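Local coordinates for protein endonuclease 2 (PDB 3W52) that cleaves RNA and single-stranded DNA, and less readily double-stranded DNA, into 5'-phosphorylated products with the help of bound divalent metal cations, at residues H58-P63 with G82-G87; L129-A134 with E212-A217; G138-E143 with N152-W157. One frame throughout, in Å; residues are numbered along the deposited sequence.

Interaction 1 (H58-P63 with G82-G87). With ZN (zinc ion), chain F; ADE (adenine), chain E; NAG (2-acetamido-2-deoxy-beta-D-glucopyranose), chain B; NAG (2-acetamido-2-deoxy-beta-D-glucopyranose), chain C.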
loop_
_atom_site.group_PDB
_atom_site.type_symbol
_atom_site.label_atom_id
_atom_site.label_comp_id
_atom_site.label_asym_id
_atom_site.label_seq_id
_atom_site.Cartn_x
_atom_site.Cartn_y
_atom_site.Cartn_z
ATOM N N HIS A 58 0.693 -7.476 -7.168
ATOM C CA HIS A 58 0.864 -6.844 -5.841
ATOM C C HIS A 58 2.161 -6.118 -5.657
ATOM O O HIS A 58 2.314 -5.392 -4.636
ATOM C CB HIS A 58 0.783 -7.899 -4.728
ATOM C CG HIS A 58 -0.564 -8.544 -4.627
ATOM N ND1 HIS A 58 -1.375 -8.381 -3.516
ATOM C CD2 HIS A 58 -1.269 -9.275 -5.512
ATOM C CE1 HIS A 58 -2.533 -8.990 -3.727
ATOM N NE2 HIS A 58 -2.495 -9.550 -4.933
ATOM N N TYR A 59 3.122 -6.267 -6.586
ATOM C CA TYR A 59 4.414 -5.625 -6.321
ATOM C C TYR A 59 5.114 -5.263 -7.658
ATOM O O TYR A 59 4.511 -5.431 -8.709
ATOM C CB TYR A 59 5.318 -6.555 -5.541
ATOM C CG TYR A 59 5.438 -7.918 -6.215
ATOM C CD1 TYR A 59 6.357 -8.115 -7.264
ATOM C CD2 TYR A 59 4.595 -8.979 -5.843
ATOM C CE1 TYR A 59 6.453 -9.343 -7.927
ATOM C CE2 TYR A 59 4.695 -10.208 -6.523
ATOM C CZ TYR A 59 5.626 -10.366 -7.550
ATOM O OH TYR A 59 5.714 -11.611 -8.183
ATOM N N ILE A 60 6.299 -4.682 -7.524
ATOM C CA ILE A 60 7.168 -4.334 -8.662
ATOM C C ILE A 60 8.539 -4.844 -8.308
ATOM O O ILE A 60 8.998 -4.612 -7.209
ATOM C CB ILE A 60 7.287 -2.796 -8.836
ATOM C CG1 ILE A 60 5.964 -2.244 -9.330
ATOM C CG2 ILE A 60 8.422 -2.457 -9.870
ATOM C CD1 ILE A 60 5.862 -0.744 -9.273
ATOM N N ASN A 61 9.175 -5.573 -9.228
ATOM C CA ASN A 61 10.545 -6.040 -9.026
ATOM C C ASN A 61 11.480 -5.116 -9.808
ATOM O O ASN A 61 11.229 -4.823 -11.002
ATOM C CB ASN A 61 10.730 -7.455 -9.589
ATOM C CG ASN A 61 10.272 -8.545 -8.638
ATOM O OD1 ASN A 61 9.882 -9.603 -9.090
ATOM N ND2 ASN A 61 10.343 -8.318 -7.354
ATOM N N THR A 62 12.532 -4.617 -9.162
ATOM C CA THR A 62 13.477 -3.733 -9.884
ATOM C C THR A 62 14.911 -4.306 -9.804
ATOM O O THR A 62 15.209 -5.285 -9.078
ATOM C CB THR A 62 13.593 -2.333 -9.208
ATOM O OG1 THR A 62 14.239 -2.513 -7.933
ATOM C CG2 THR A 62 12.200 -1.731 -8.898
ATOM N N PRO A 63 15.833 -3.724 -10.602
ATOM C CA PRO A 63 17.230 -4.182 -10.536
ATOM C C PRO A 63 17.740 -3.679 -9.173
ATOM O O PRO A 63 17.051 -2.899 -8.492
ATOM C CB PRO A 63 17.923 -3.348 -11.611
ATOM C CG PRO A 63 16.824 -3.140 -12.640
ATOM C CD PRO A 63 15.581 -2.881 -11.785
ATOM N N GLY A 82 3.195 -4.376 -18.090
ATOM C CA GLY A 82 1.985 -3.979 -17.392
ATOM C C GLY A 82 1.573 -4.852 -16.226
ATOM O O GLY A 82 0.715 -4.442 -15.451
ATOM N N ARG A 83 2.201 -6.004 -16.045
ATOM C CA ARG A 83 1.795 -6.881 -14.974
ATOM C C ARG A 83 2.589 -6.667 -13.687
ATOM O O ARG A 83 3.485 -7.422 -13.340
ATOM C CB ARG A 83 1.864 -8.326 -15.494
ATOM C CG ARG A 83 0.938 -8.382 -16.736
ATOM C CD ARG A 83 0.324 -9.726 -16.880
ATOM N NE ARG A 83 -0.624 -10.042 -15.827
ATOM C CZ ARG A 83 -1.900 -9.705 -15.817
ATOM N NH1 ARG A 83 -2.421 -9.000 -16.817
ATOM N NH2 ARG A 83 -2.668 -10.136 -14.822
ATOM N N CYS A 84 2.256 -5.557 -13.026
ATOM C CA CYS A 84 2.897 -5.208 -11.743
ATOM C C CYS A 84 1.874 -4.282 -11.072
ATOM O O CYS A 84 0.882 -3.932 -11.688
ATOM C CB CYS A 84 4.226 -4.475 -11.958
ATOM S SG CYS A 84 4.073 -2.688 -12.422
ATOM N N VAL A 85 2.134 -3.904 -9.813
ATOM C CA VAL A 85 1.136 -3.074 -9.107
ATOM C C VAL A 85 0.824 -1.730 -9.778
ATOM O O VAL A 85 -0.317 -1.289 -9.724
ATOM C CB VAL A 85 1.520 -2.956 -7.583
ATOM C CG1 VAL A 85 2.782 -2.085 -7.339
ATOM C CG2 VAL A 85 0.250 -2.453 -6.828
ATOM N N ALA A 86 1.795 -1.089 -10.431
ATOM C CA ALA A 86 1.468 0.194 -11.104
ATOM C C ALA A 86 0.533 -0.075 -12.270
ATOM O O ALA A 86 -0.472 0.623 -12.457
ATOM C CB ALA A 86 2.714 0.907 -11.589
ATOM N N GLY A 87 0.844 -1.090 -13.062
ATOM C CA GLY A 87 -0.083 -1.431 -14.156
ATOM C C GLY A 87 -1.466 -1.865 -13.692
ATOM O O GLY A 87 -2.443 -1.591 -14.390
HETATM ZN ZN ZN F . -1.127 -7.543 -1.533
HETATM N N9 ADE E . 5.581 -9.953 -2.088
HETATM C C8 ADE E . 5.415 -11.280 -2.466
HETATM N N7 ADE E . 6.272 -11.672 -3.390
HETATM C C5 ADE E . 7.045 -10.538 -3.637
HETATM C C6 ADE E . 8.108 -10.316 -4.504
HETATM N N6 ADE E . 8.599 -11.260 -5.300
HETATM N N1 ADE E . 8.660 -9.079 -4.526
HETATM C C2 ADE E . 8.143 -8.121 -3.701
HETATM N N3 ADE E . 7.140 -8.216 -2.839
HETATM C C4 ADE E . 6.624 -9.467 -2.854
HETATM C C1 NAG B . -6.975 -5.933 -15.515
HETATM C C2 NAG B . -5.858 -6.982 -15.381
HETATM C C3 NAG B . -6.363 -8.268 -16.136
HETATM C C4 NAG B . -7.708 -8.719 -15.599
HETATM C C5 NAG B . -8.727 -7.578 -15.531
HETATM C C6 NAG B . -9.942 -7.934 -14.700
HETATM C C7 NAG B . -3.700 -5.812 -15.272
HETATM C C8 NAG B . -4.026 -5.573 -13.868
HETATM N N2 NAG B . -4.636 -6.466 -15.996
HETATM O O3 NAG B . -5.388 -9.307 -15.983
HETATM O O4 NAG B . -8.291 -9.728 -16.471
HETATM O O5 NAG B . -8.145 -6.410 -14.914
HETATM O O6 NAG B . -9.628 -8.444 -13.396
HETATM O O7 NAG B . -2.583 -5.375 -15.726
HETATM C C1 NAG C . -7.953 -11.029 -16.179
HETATM C C2 NAG C . -9.086 -11.959 -16.717
HETATM C C3 NAG C . -8.638 -13.398 -16.560
HETATM C C4 NAG C . -7.306 -13.648 -17.237
HETATM C C5 NAG C . -6.256 -12.627 -16.723
HETATM C C6 NAG C . -4.993 -12.724 -17.549
HETATM C C7 NAG C . -11.320 -11.037 -16.426
HETATM C C8 NAG C . -12.576 -10.929 -15.560
HETATM N N2 NAG C . -10.313 -11.785 -15.951
HETATM O O3 NAG C . -9.632 -14.255 -17.102
HETATM O O4 NAG C . -6.877 -14.970 -16.885
HETATM O O5 NAG C . -6.748 -11.280 -16.909
HETATM O O6 NAG C . -4.014 -11.819 -17.080
HETATM O O7 NAG C . -11.254 -10.418 -17.482
#
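With Ile60 CG1 anti to the carbonyl carbon (chi1 -70°) and Val85 CG1 lodged between its backbone N and carbonyl carbon (chi1 70°), the two CG1 atoms meet at 3.8 Å and the side chains cross at about a right angle. The contact sets the short strand 60-62 of this S1/P1 nuclease against the first turn of helix 85-96. Cys84, the N-cap residue, lays SG 3.7 Å from Ile60 CG1, and its disulfide to Cys74 ties that sulfur covalently. Farther along, Ile60 CD1 reaches Ala86 CB at 4.2 Å. One backbone bond joins the segments: Val85 N donates to Tyr59 O at 3.0 Å with an N-H...O angle of 158°.

The bond from CA to CB of Tyr59 points away from 82-87, and one face of its ring is turned to the bound adenine, whose C6 stands 3.7 Å above the ring plane, over its centre. Asn61 ND2 adds a weak hydrogen bond to adenine N1. Replacing Tyr59 by alanine strips off this ring and would probably leave the base without its aromatic support here, free to shift. Beside it, His58 binds a zinc ion shared with Asp45, His120 and Asp124; its ND1 lies 2.2 Å from the metal, while its backbone C lies 3.8 Å from Val85 CB.

Interaction 2 (L129-A134 with E212-A217). With ZN (zinc ion), chain G.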
loop_
_atom_site.group_PDB
_atom_site.type_symbol
_atom_site.label_atom_id
_atom_site.label_comp_id
_atom_site.label_asym_id
_atom_site.label_seq_id
_atom_site.Cartn_x
_atom_site.Cartn_y
_atom_site.Cartn_z
ATOM N N LEU A 129 8.920 -2.162 0.419
ATOM C CA LEU A 129 9.424 -3.435 -0.131
ATOM C C LEU A 129 8.512 -4.070 -1.149
ATOM O O LEU A 129 8.847 -5.175 -1.690
ATOM C CB LEU A 129 9.798 -4.403 1.007
ATOM C CG LEU A 129 11.058 -3.880 1.726
ATOM C CD1 LEU A 129 11.349 -4.925 2.861
ATOM C CD2 LEU A 129 12.326 -3.756 0.757
ATOM N N HIS A 130 7.395 -3.430 -1.487
ATOM C CA HIS A 130 6.655 -3.929 -2.633
ATOM C C HIS A 130 7.158 -3.274 -3.947
ATOM O O HIS A 130 6.612 -3.545 -5.010
ATOM C CB HIS A 130 5.155 -3.683 -2.516
ATOM C CG HIS A 130 4.489 -4.735 -1.677
ATOM N ND1 HIS A 130 3.401 -5.467 -2.107
ATOM C CD2 HIS A 130 4.815 -5.217 -0.462
ATOM C CE1 HIS A 130 3.084 -6.360 -1.189
ATOM N NE2 HIS A 130 3.934 -6.231 -0.180
ATOM N N VAL A 131 8.170 -2.409 -3.851
ATOM C CA VAL A 131 8.776 -1.800 -5.067
ATOM C C VAL A 131 10.271 -1.927 -4.740
ATOM O O VAL A 131 10.935 -0.986 -4.258
ATOM C CB VAL A 131 8.402 -0.320 -5.234
ATOM C CG1 VAL A 131 8.994 0.200 -6.644
ATOM C CG2 VAL A 131 6.844 -0.215 -5.304
ATOM N N SER A 132 10.794 -3.129 -4.923
ATOM C CA SER A 132 12.158 -3.330 -4.523
ATOM C C SER A 132 12.801 -4.413 -5.344
ATOM O O SER A 132 12.280 -4.746 -6.419
ATOM C CB SER A 132 12.270 -3.596 -3.019
ATOM O OG SER A 132 11.575 -4.763 -2.685
ATOM N N TYR A 133 13.913 -4.945 -4.834
ATOM C CA TYR A 133 14.741 -5.843 -5.634
ATOM C C TYR A 133 14.253 -7.220 -6.013
ATOM O O TYR A 133 13.851 -8.021 -5.191
ATOM C CB TYR A 133 16.132 -6.019 -4.994
ATOM C CG TYR A 133 16.884 -4.743 -4.649
ATOM C CD1 TYR A 133 16.496 -3.491 -5.154
ATOM C CD2 TYR A 133 18.019 -4.814 -3.869
ATOM C CE1 TYR A 133 17.235 -2.347 -4.883
ATOM C CE2 TYR A 133 18.776 -3.681 -3.601
ATOM C CZ TYR A 133 18.375 -2.462 -4.105
ATOM O OH TYR A 133 19.129 -1.370 -3.775
ATOM N N ALA A 134 14.330 -7.513 -7.295
ATOM C CA ALA A 134 13.956 -8.856 -7.723
ATOM C C ALA A 134 14.927 -9.878 -7.056
ATOM O O ALA A 134 14.552 -10.997 -6.690
ATOM C CB ALA A 134 14.099 -8.962 -9.276
ATOM N N GLU A 212 8.915 6.856 -5.183
ATOM C CA GLU A 212 9.171 7.178 -3.777
ATOM C C GLU A 212 9.479 5.898 -3.003
ATOM O O GLU A 212 10.327 5.892 -2.125
ATOM C CB GLU A 212 7.909 7.783 -3.126
ATOM C CG GLU A 212 7.448 9.121 -3.742
ATOM C CD GLU A 212 6.030 9.541 -3.286
ATOM O OE1 GLU A 212 5.270 8.641 -2.820
ATOM O OE2 GLU A 212 5.663 10.758 -3.415
ATOM N N GLY A 213 8.748 4.842 -3.334
ATOM C CA GLY A 213 8.850 3.583 -2.596
ATOM C C GLY A 213 10.211 2.901 -2.752
ATOM O O GLY A 213 10.752 2.419 -1.744
ATOM N N ILE A 214 10.757 2.810 -3.985
ATOM C CA ILE A 214 12.072 2.131 -4.105
ATOM C C ILE A 214 13.121 3.024 -3.411
ATOM O O ILE A 214 14.072 2.528 -2.855
ATOM C CB ILE A 214 12.393 1.843 -5.625
ATOM C CG1 ILE A 214 13.775 1.211 -5.748
ATOM C CG2 ILE A 214 12.391 3.140 -6.452
ATOM C CD1 ILE A 214 13.917 -0.090 -5.108
ATOM N N GLN A 215 12.943 4.343 -3.445
ATOM C CA GLN A 215 13.879 5.238 -2.744
ATOM C C GLN A 215 13.803 4.934 -1.217
ATOM O O GLN A 215 14.814 4.861 -0.538
ATOM C CB GLN A 215 13.563 6.698 -3.106
ATOM C CG GLN A 215 14.649 7.652 -2.607
ATOM C CD GLN A 215 15.986 7.438 -3.352
ATOM O OE1 GLN A 215 16.037 7.472 -4.603
ATOM N NE2 GLN A 215 17.057 7.215 -2.582
ATOM N N ALA A 216 12.605 4.716 -0.692
ATOM C CA ALA A 216 12.502 4.349 0.721
ATOM C C ALA A 216 13.069 2.927 0.992
ATOM O O ALA A 216 13.629 2.629 2.090
ATOM C CB ALA A 216 11.030 4.411 1.155
ATOM N N ALA A 217 12.851 2.012 0.051
ATOM C CA ALA A 217 13.415 0.672 0.279
ATOM C C ALA A 217 14.944 0.825 0.430
ATOM O O ALA A 217 15.560 0.251 1.334
ATOM C CB ALA A 217 13.061 -0.254 -0.908
HETATM ZN ZN ZN G . 3.937 -7.858 1.201
HETATM O O HOH W 1 3.833 -9.847 0.316
#
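The backbone of 129-134 comes closest to helix 206-221 at two places, with CA atoms of Val131 and Ile214 5.2 Å apart and those of Leu129 and Ala217 5.7 Å apart. Gly213 lies in the contact without a side chain. The near backbones meet through a CA-H...O contact, Ile214 CA to Val131 O, at 3.3 Å with an angle of 133° at the hydrogen.

Ile214 carries most of the side-chain contact. Its CG1 is anti to the backbone N (chi1 177°), and the bend at chi2 (63°) swings CD1 over the loop, where it sits 3.2 Å from Val131 O, a tight fit, and also meets Ser132 CA. The Val131 side chain crosses that of Ile214 at about a right angle, its CG1 3.9 Å from Ile214 CB. On the far side of the corner that the chain turns at Ser132, Tyr133 brings CE1 within 4.0 Å of Ile214 CD1. Ala217 CB is touched by two residues, Leu129 CD2 at 3.9 Å and Ser132 CB.

Within the loop, Ser132 OG donates to Leu129 O at 2.9 Å from above the carbonyl plane, tying the two ends of this bend together. The His130 side chain takes no part in the helix contact: its NE2 binds a zinc ion shared with His154, Asp158 and a water, while ND1 is hydrogen-bonded to His58 O, a second-shell bond that helps to fix the turn of the ring. Strand 60-62 runs alongside and pairs with His130 and Ser132 through its backbone. Across the contact itself, aliphatic groups, one aromatic ring carbon and a single CA-H...O contact do the touching, which is consistent with the helix holding this metal-bearing loop by fit of shape, while the directional polar bonds belong to the loop and its other neighbours.

Interaction 3 (G138-E143 with N152-W157). With ZN (zinc ion), chain G; ADE (adenine), chain E.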
loop_
_atom_site.group_PDB
_atom_site.type_symbol
_atom_site.label_atom_id
_atom_site.label_comp_id
_atom_site.label_asym_id
_atom_site.label_seq_id
_atom_site.Cartn_x
_atom_site.Cartn_y
_atom_site.Cartn_z
ATOM N N GLY A 138 12.006 -8.838 -2.995
ATOM C CA GLY A 138 11.469 -7.758 -2.158
ATOM C C GLY A 138 11.731 -7.922 -0.671
ATOM O O GLY A 138 10.872 -7.583 0.172
ATOM N N GLY A 139 12.920 -8.434 -0.334
ATOM C CA GLY A 139 13.309 -8.631 1.044
ATOM C C GLY A 139 12.775 -9.936 1.623
ATOM O O GLY A 139 13.041 -10.250 2.769
ATOM N N ASN A 140 12.037 -10.715 0.843
ATOM C CA ASN A 140 11.508 -11.961 1.389
ATOM C C ASN A 140 12.589 -12.997 1.707
ATOM O O ASN A 140 12.386 -13.847 2.597
ATOM C CB ASN A 140 10.479 -12.570 0.432
ATOM C CG ASN A 140 9.082 -12.002 0.649
ATOM O OD1 ASN A 140 8.411 -12.341 1.666
ATOM N ND2 ASN A 140 8.630 -11.126 -0.275
ATOM N N THR A 141 13.733 -12.903 1.020
ATOM C CA THR A 141 14.834 -13.839 1.251
ATOM C C THR A 141 15.867 -13.342 2.243
ATOM O O THR A 141 16.841 -14.032 2.490
ATOM C CB THR A 141 15.562 -14.239 -0.074
ATOM O OG1 THR A 141 16.190 -13.091 -0.639
ATOM C CG2 THR A 141 14.590 -14.744 -1.062
ATOM N N ILE A 142 15.660 -12.148 2.835
ATOM C CA ILE A 142 16.579 -11.603 3.835
ATOM C C ILE A 142 16.052 -12.029 5.202
ATOM O O ILE A 142 15.077 -11.471 5.691
ATOM C CB ILE A 142 16.612 -10.085 3.750
ATOM C CG1 ILE A 142 17.072 -9.678 2.351
ATOM C CG2 ILE A 142 17.514 -9.526 4.787
ATOM C CD1 ILE A 142 17.208 -8.143 2.176
ATOM N N GLU A 143 16.700 -13.023 5.797
ATOM C CA GLU A 143 16.258 -13.586 7.065
ATOM C C GLU A 143 16.982 -12.954 8.216
ATOM O O GLU A 143 18.222 -12.998 8.299
ATOM C CB GLU A 143 16.507 -15.109 7.061
ATOM C CG GLU A 143 15.659 -15.877 6.042
ATOM C CD GLU A 143 14.178 -15.978 6.447
ATOM O OE1 GLU A 143 13.795 -15.614 7.592
ATOM O OE2 GLU A 143 13.378 -16.454 5.623
ATOM N N ASN A 152 11.461 -12.447 8.124
ATOM C CA ASN A 152 12.188 -11.949 6.945
ATOM C C ASN A 152 11.920 -10.437 6.876
ATOM O O ASN A 152 10.946 -9.900 7.454
ATOM C CB ASN A 152 11.832 -12.691 5.642
ATOM C CG ASN A 152 10.424 -12.559 5.258
ATOM O OD1 ASN A 152 10.000 -11.509 4.839
ATOM N ND2 ASN A 152 9.653 -13.657 5.376
ATOM N N LEU A 153 12.771 -9.723 6.147
ATOM C CA LEU A 153 12.629 -8.273 6.144
ATOM C C LEU A 153 11.317 -7.822 5.492
ATOM O O LEU A 153 10.727 -6.784 5.904
ATOM C CB LEU A 153 13.862 -7.657 5.436
ATOM C CG LEU A 153 13.915 -6.141 5.493
ATOM C CD1 LEU A 153 14.151 -5.626 6.923
ATOM C CD2 LEU A 153 15.056 -5.654 4.534
ATOM N N HIS A 154 10.856 -8.542 4.484
ATOM C CA HIS A 154 9.604 -8.162 3.828
ATOM C C HIS A 154 8.456 -8.190 4.850
ATOM O O HIS A 154 7.667 -7.242 4.922
ATOM C CB HIS A 154 9.247 -9.067 2.665
ATOM C CG HIS A 154 8.067 -8.573 1.875
ATOM N ND1 HIS A 154 8.181 -7.780 0.737
ATOM C CD2 HIS A 154 6.742 -8.686 2.122
ATOM C CE1 HIS A 154 6.966 -7.449 0.320
ATOM N NE2 HIS A 154 6.081 -7.974 1.154
ATOM N N HIS A 155 8.384 -9.256 5.617
ATOM C CA HIS A 155 7.321 -9.414 6.622
ATOM C C HIS A 155 7.414 -8.371 7.727
ATOM O O HIS A 155 6.408 -7.934 8.283
ATOM C CB HIS A 155 7.417 -10.838 7.192
ATOM C CG HIS A 155 6.258 -11.205 8.071
ATOM N ND1 HIS A 155 6.237 -10.949 9.427
ATOM C CD2 HIS A 155 5.068 -11.783 7.779
ATOM C CE1 HIS A 155 5.077 -11.354 9.937
ATOM N NE2 HIS A 155 4.350 -11.865 8.959
ATOM N N ILE A 156 8.632 -7.927 8.030
ATOM C CA ILE A 156 8.830 -6.895 9.034
ATOM C C ILE A 156 8.115 -5.637 8.571
ATOM O O ILE A 156 7.462 -4.966 9.376
ATOM C CB ILE A 156 10.358 -6.655 9.294
ATOM C CG1 ILE A 156 10.839 -7.825 10.172
ATOM C CG2 ILE A 156 10.644 -5.261 10.003
ATOM C CD1 ILE A 156 12.356 -7.848 10.357
ATOM N N TRP A 157 8.271 -5.294 7.296
ATOM C CA TRP A 157 7.575 -4.109 6.758
ATOM C C TRP A 157 6.086 -4.322 6.500
ATOM O O TRP A 157 5.293 -3.412 6.688
ATOM C CB TRP A 157 8.275 -3.622 5.453
ATOM C CG TRP A 157 9.524 -2.866 5.826
ATOM C CD1 TRP A 157 10.709 -3.388 6.261
ATOM C CD2 TRP A 157 9.646 -1.436 5.922
ATOM N NE1 TRP A 157 11.579 -2.347 6.652
ATOM C CE2 TRP A 157 10.937 -1.154 6.442
ATOM C CE3 TRP A 157 8.767 -0.358 5.629
ATOM C CZ2 TRP A 157 11.373 0.149 6.678
ATOM C CZ3 TRP A 157 9.181 0.915 5.867
ATOM C CH2 TRP A 157 10.481 1.180 6.393
HETATM ZN ZN ZN G . 3.937 -7.858 1.201
HETATM N N9 ADE E . 5.581 -9.953 -2.088
HETATM C C8 ADE E . 5.415 -11.280 -2.466
HETATM N N7 ADE E . 6.272 -11.672 -3.390
HETATM C C5 ADE E . 7.045 -10.538 -3.637
HETATM C C6 ADE E . 8.108 -10.316 -4.504
HETATM N N6 ADE E . 8.599 -11.260 -5.300
HETATM N N1 ADE E . 8.660 -9.079 -4.526
HETATM C C2 ADE E . 8.143 -8.121 -3.701
HETATM N N3 ADE E . 7.140 -8.216 -2.839
HETATM C C4 ADE E . 6.624 -9.467 -2.854
HETATM O O HOH W 2 6.996 -12.219 3.659
HETATM O O HOH W 3 10.923 -16.038 6.598
HETATM O O HOH W 1 3.833 -9.847 0.316
#
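Carbonyls of Gly138, Gly139 and Ile142, around a type I beta turn running from Gly139 to Ile142, accept hydrogen bonds from the start of helix 153-169, whose N-cap is Asn152. Leu153 N donates to Ile142 O at 2.9 Å; His154 N makes a weak bond to Gly139 O. With CG anti to the backbone N (chi1 -172°), the His154 ring reaches Gly138 O and donates ND1 to it at 2.8 Å, with that oxygen in the ring plane, so the ring is fixed with NE2 turned to the zinc ion. Inside the helix start, His155 N gives the capping bond to Asn152 OD1 at 2.9 Å.

Among flat groups, Asn140 ND2 lies 3.3 Å above the His154 ring, offset toward its rim, with amide and ring planes 21° apart; the same nitrogen donates to Lys137 O. Apolar packing is supplied by Ile142 and Leu153, side by side with CB atoms 4.0 Å apart. One water bridges Glu143 OE2 and Asn152 ND2.

The last group involves ligands in the substrate-binding region. Gly138 CA rests 3.7 Å from adenine C2, where a CB would clash with the base, and adenine N9 donates to the zinc-bound water at 3.0 Å.

From the N terminus, interaction 1 closes first, joining strand 60-62 to helix 85-96 across an 18-residue excursion that carries the Cys74 end of a disulfide. Interaction 2 opens only afterwards, in the loop after helix 111-124, and closes across 77 intervening residues on helix 206-221. Interaction 3 falls within that span, tying the later part of the loop to helix 153-169, with most of hairpin 143-152 between its segments; none cross. Interactions 1 and 2 touch directly, Thr62 N to Ser132 O at 2.8 Å, and interactions 2 and 3 through Tyr133 O and Gly138 N at 3.0 Å. Interactions 1 and 3 stay about 5 Å apart at their nearest atoms, yet both contact the adenine.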